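Local coordinates for protein (alpha-2u-globulin) (Rattus norvegicus, PDB 2A2U) that probably binds small hydrophobic ligands in the beta-barrel of a lipocalin, as a male rat urinary globulin, at residues L29-I41 against V59-L71. Sequence-based numbering, arbitrary orientation.
Sequences LDVAKLNGDWFSI and VFMQHIDVLENSL
Gly36 and Ile64 face each other as an antiparallel hydrogen-bonded pair, Ile64 N giving a nearly straight bond (171°) to Gly36 O at 2.8 Å and Gly36 N returning one to Ile64 O. That carbonyl takes a second donor: Asn35 ND2 also donates to Ile64 O, on a lone pair at 2.9 Å, though the bond is bent (137°), while the rest of the amide lies against Val66. One step along, His63 lays a ring face under Gly36 O and gives its ND1 proton, in the ring plane, to Asp37 OD1 (3.1 Å), which it meets from above the carboxylate. CG anti to the backbone N (chi1 -175°) swings the imidazole over to Gly36; its NE2 makes a weak bond to Asp65, whose stronger partner is Lys74 of a second subunit. A leucine at His63 would probably leave Asp37 OD1 without this donor and Asp65 without its weak one. Trp38 N donates to Gln62 O, and Trp38 NE1 donates to Leu34 O at 2.7 Å, which fixes the indole so that Ile64 CD1 sits over its five-membered ring in a CH-pi contact. Farther along, a side chain and a water make the links: Ser40 OG donates to Val59 O and accepts from Met61 N, both at 2.8 Å, while a water joins Ser40 N to Met61 O. Val31 CG2 packs on Leu71 CD2. Strand 36-44 thus joins 60-67 in the lipocalin barrel, the 3-10 turn 31-34 leading in; Arg141 binds Asn35 O, strand 131-140 pairs with 36-44, and 70-78 flanks 60-67, where Gln62 and His63 form a classic bulge opposite Lys74.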
# COMPACT_ATOMS: atom_id res chain seq x y z
N LEU A 29 -21.75 -17.01 -6.50
CA LEU A 29 -21.42 -16.63 -5.14
C LEU A 29 -21.96 -15.25 -4.76
O LEU A 29 -22.20 -14.40 -5.61
CB LEU A 29 -19.90 -16.62 -4.99
CG LEU A 29 -19.42 -16.26 -3.59
CD1 LEU A 29 -19.49 -17.48 -2.71
CD2 LEU A 29 -18.02 -15.72 -3.64
N ASP A 30 -22.16 -15.04 -3.47
CA ASP A 30 -22.64 -13.80 -2.89
C ASP A 30 -21.60 -13.49 -1.81
O ASP A 30 -21.80 -13.77 -0.64
CB ASP A 30 -24.03 -13.99 -2.27
CG ASP A 30 -24.61 -12.69 -1.72
OD1 ASP A 30 -23.97 -11.63 -1.87
OD2 ASP A 30 -25.70 -12.73 -1.13
N VAL A 31 -20.48 -12.92 -2.25
CA VAL A 31 -19.36 -12.58 -1.39
C VAL A 31 -19.72 -11.77 -0.15
O VAL A 31 -19.04 -11.83 0.86
CB VAL A 31 -18.23 -11.87 -2.19
CG1 VAL A 31 -18.63 -10.46 -2.54
CG2 VAL A 31 -16.94 -11.88 -1.42
N ALA A 32 -20.83 -11.04 -0.22
CA ALA A 32 -21.29 -10.23 0.90
C ALA A 32 -21.53 -11.07 2.14
O ALA A 32 -21.31 -10.61 3.26
CB ALA A 32 -22.56 -9.51 0.52
N LYS A 33 -21.96 -12.31 1.94
CA LYS A 33 -22.24 -13.22 3.05
C LYS A 33 -21.01 -13.83 3.70
O LYS A 33 -21.13 -14.56 4.68
CB LYS A 33 -23.17 -14.32 2.60
CG LYS A 33 -24.55 -13.85 2.26
CD LYS A 33 -25.35 -15.00 1.73
CE LYS A 33 -26.77 -14.58 1.43
NZ LYS A 33 -27.50 -15.69 0.76
N LEU A 34 -19.84 -13.58 3.13
CA LEU A 34 -18.59 -14.10 3.66
C LEU A 34 -18.08 -13.23 4.80
O LEU A 34 -17.12 -13.59 5.49
CB LEU A 34 -17.54 -14.19 2.56
CG LEU A 34 -17.83 -15.16 1.42
CD1 LEU A 34 -16.78 -15.01 0.35
CD2 LEU A 34 -17.85 -16.58 1.95
N ASN A 35 -18.72 -12.09 5.01
CA ASN A 35 -18.35 -11.16 6.06
C ASN A 35 -18.44 -11.84 7.42
O ASN A 35 -19.36 -12.62 7.66
CB ASN A 35 -19.28 -9.95 6.05
CG ASN A 35 -18.53 -8.63 5.96
OD1 ASN A 35 -19.05 -7.66 5.43
ND2 ASN A 35 -17.31 -8.61 6.47
N GLY A 36 -17.48 -11.59 8.29
CA GLY A 36 -17.54 -12.19 9.61
C GLY A 36 -16.30 -12.93 10.04
O GLY A 36 -15.28 -12.89 9.38
N ASP A 37 -16.41 -13.62 11.17
CA ASP A 37 -15.30 -14.37 11.71
C ASP A 37 -15.14 -15.74 11.09
O ASP A 37 -16.12 -16.43 10.82
CB ASP A 37 -15.47 -14.52 13.21
CG ASP A 37 -15.43 -13.19 13.92
OD1 ASP A 37 -14.38 -12.53 13.87
OD2 ASP A 37 -16.44 -12.80 14.51
N TRP A 38 -13.88 -16.11 10.85
CA TRP A 38 -13.56 -17.40 10.27
C TRP A 38 -12.35 -17.95 10.99
O TRP A 38 -11.59 -17.18 11.55
CB TRP A 38 -13.24 -17.26 8.79
CG TRP A 38 -14.41 -16.86 7.97
CD1 TRP A 38 -14.79 -15.58 7.64
CD2 TRP A 38 -15.36 -17.74 7.36
NE1 TRP A 38 -15.92 -15.63 6.86
CE2 TRP A 38 -16.29 -16.93 6.67
CE3 TRP A 38 -15.52 -19.13 7.33
CZ2 TRP A 38 -17.38 -17.47 5.95
CZ3 TRP A 38 -16.60 -19.68 6.61
CH2 TRP A 38 -17.51 -18.84 5.93
N PHE A 39 -12.18 -19.26 10.97
CA PHE A 39 -11.06 -19.91 11.63
C PHE A 39 -10.37 -20.82 10.64
O PHE A 39 -11.02 -21.35 9.75
CB PHE A 39 -11.54 -20.77 12.79
CG PHE A 39 -12.16 -20.00 13.90
CD1 PHE A 39 -13.50 -19.67 13.87
CD2 PHE A 39 -11.39 -19.61 14.98
CE1 PHE A 39 -14.08 -18.96 14.91
CE2 PHE A 39 -11.96 -18.90 16.03
CZ PHE A 39 -13.31 -18.57 15.99
N SER A 40 -9.06 -21.00 10.80
CA SER A 40 -8.29 -21.87 9.93
C SER A 40 -8.47 -23.30 10.40
O SER A 40 -8.14 -23.62 11.54
CB SER A 40 -6.82 -21.48 9.95
OG SER A 40 -6.62 -20.30 9.21
N ILE A 41 -8.98 -24.16 9.52
CA ILE A 41 -9.21 -25.55 9.86
C ILE A 41 -8.19 -26.50 9.22
O ILE A 41 -7.52 -27.25 9.93
CB ILE A 41 -10.65 -25.97 9.48
CG1 ILE A 41 -11.67 -24.92 9.96
CG2 ILE A 41 -10.97 -27.34 10.07
CD1 ILE A 41 -11.62 -24.60 11.46
N VAL A 59 -1.21 -19.64 7.93
CA VAL A 59 -1.88 -18.52 8.57
C VAL A 59 -3.12 -18.96 9.33
O VAL A 59 -3.85 -19.85 8.90
CB VAL A 59 -2.25 -17.39 7.56
CG1 VAL A 59 -1.04 -17.04 6.71
CG2 VAL A 59 -3.43 -17.81 6.69
N PHE A 60 -3.36 -18.30 10.46
CA PHE A 60 -4.50 -18.59 11.31
C PHE A 60 -5.52 -17.47 11.15
O PHE A 60 -5.45 -16.44 11.81
CB PHE A 60 -4.02 -18.72 12.75
CG PHE A 60 -2.87 -19.67 12.92
CD1 PHE A 60 -2.93 -20.95 12.39
CD2 PHE A 60 -1.72 -19.28 13.60
CE1 PHE A 60 -1.88 -21.85 12.53
CE2 PHE A 60 -0.65 -20.18 13.75
CZ PHE A 60 -0.74 -21.46 13.21
N MET A 61 -6.47 -17.69 10.26
CA MET A 61 -7.51 -16.72 9.96
C MET A 61 -8.31 -16.32 11.19
O MET A 61 -8.40 -17.08 12.16
CB MET A 61 -8.43 -17.29 8.89
CG MET A 61 -9.38 -16.28 8.22
SD MET A 61 -8.54 -14.81 7.49
CE MET A 61 -7.04 -15.68 6.73
N GLN A 62 -8.88 -15.12 11.15
CA GLN A 62 -9.68 -14.59 12.24
C GLN A 62 -10.98 -13.94 11.78
O GLN A 62 -12.04 -14.21 12.34
CB GLN A 62 -8.91 -13.56 13.04
CG GLN A 62 -7.63 -14.04 13.65
CD GLN A 62 -6.99 -12.96 14.50
OE1 GLN A 62 -6.38 -13.24 15.51
NE2 GLN A 62 -7.15 -11.72 14.08
N HIS A 63 -10.89 -13.08 10.77
CA HIS A 63 -12.06 -12.37 10.29
C HIS A 63 -11.87 -11.96 8.84
O HIS A 63 -10.76 -11.72 8.40
CB HIS A 63 -12.25 -11.11 11.16
CG HIS A 63 -13.50 -10.35 10.85
ND1 HIS A 63 -14.68 -10.57 11.53
CD2 HIS A 63 -13.74 -9.35 9.97
CE1 HIS A 63 -15.60 -9.73 11.06
NE2 HIS A 63 -15.06 -8.99 10.13
N ILE A 64 -12.97 -11.91 8.09
CA ILE A 64 -12.96 -11.50 6.70
C ILE A 64 -13.93 -10.32 6.56
O ILE A 64 -15.08 -10.40 6.99
CB ILE A 64 -13.44 -12.62 5.75
CG1 ILE A 64 -12.38 -13.72 5.67
CG2 ILE A 64 -13.73 -12.06 4.36
CD1 ILE A 64 -12.74 -14.84 4.72
N ASP A 65 -13.43 -9.21 6.02
CA ASP A 65 -14.24 -8.01 5.80
C ASP A 65 -14.54 -7.86 4.33
O ASP A 65 -13.67 -8.08 3.49
CB ASP A 65 -13.51 -6.77 6.29
CG ASP A 65 -13.47 -6.66 7.78
OD1 ASP A 65 -14.56 -6.62 8.39
OD2 ASP A 65 -12.37 -6.61 8.35
N VAL A 66 -15.76 -7.53 3.99
CA VAL A 66 -16.11 -7.35 2.60
C VAL A 66 -16.12 -5.85 2.31
O VAL A 66 -16.96 -5.12 2.83
CB VAL A 66 -17.45 -8.05 2.29
CG1 VAL A 66 -17.86 -7.81 0.87
CG2 VAL A 66 -17.30 -9.55 2.52
N LEU A 67 -15.14 -5.39 1.54
CA LEU A 67 -14.98 -3.97 1.21
C LEU A 67 -15.33 -3.66 -0.24
O LEU A 67 -15.86 -4.52 -0.94
CB LEU A 67 -13.53 -3.57 1.48
CG LEU A 67 -12.92 -4.13 2.76
CD1 LEU A 67 -11.42 -3.96 2.76
CD2 LEU A 67 -13.54 -3.46 3.99
N GLU A 68 -15.03 -2.45 -0.70
CA GLU A 68 -15.31 -2.07 -2.08
C GLU A 68 -14.34 -2.70 -3.08
O GLU A 68 -13.15 -2.37 -3.10
CB GLU A 68 -15.27 -0.56 -2.26
CG GLU A 68 -16.41 0.14 -1.62
CD GLU A 68 -17.76 -0.21 -2.21
OE1 GLU A 68 -17.82 -0.63 -3.38
OE2 GLU A 68 -18.76 -0.03 -1.49
N ASN A 69 -14.87 -3.57 -3.94
CA ASN A 69 -14.06 -4.25 -4.95
C ASN A 69 -12.90 -5.04 -4.33
O ASN A 69 -11.90 -5.30 -4.99
CB ASN A 69 -13.49 -3.25 -5.98
CG ASN A 69 -14.56 -2.43 -6.69
OD1 ASN A 69 -15.47 -2.98 -7.31
ND2 ASN A 69 -14.43 -1.11 -6.62
N SER A 70 -13.05 -5.43 -3.07
CA SER A 70 -12.01 -6.18 -2.38
C SER A 70 -12.47 -6.89 -1.10
O SER A 70 -13.61 -6.75 -0.66
CB SER A 70 -10.86 -5.23 -2.06
OG SER A 70 -11.33 -4.17 -1.26
N LEU A 71 -11.55 -7.64 -0.51
CA LEU A 71 -11.77 -8.38 0.73
C LEU A 71 -10.62 -8.10 1.69
O LEU A 71 -9.47 -8.08 1.29
CB LEU A 71 -11.80 -9.88 0.44
CG LEU A 71 -12.96 -10.44 -0.37
CD1 LEU A 71 -12.70 -11.92 -0.67
CD2 LEU A 71 -14.28 -10.26 0.38
O HOH W 1 -7.32 -19.71 12.99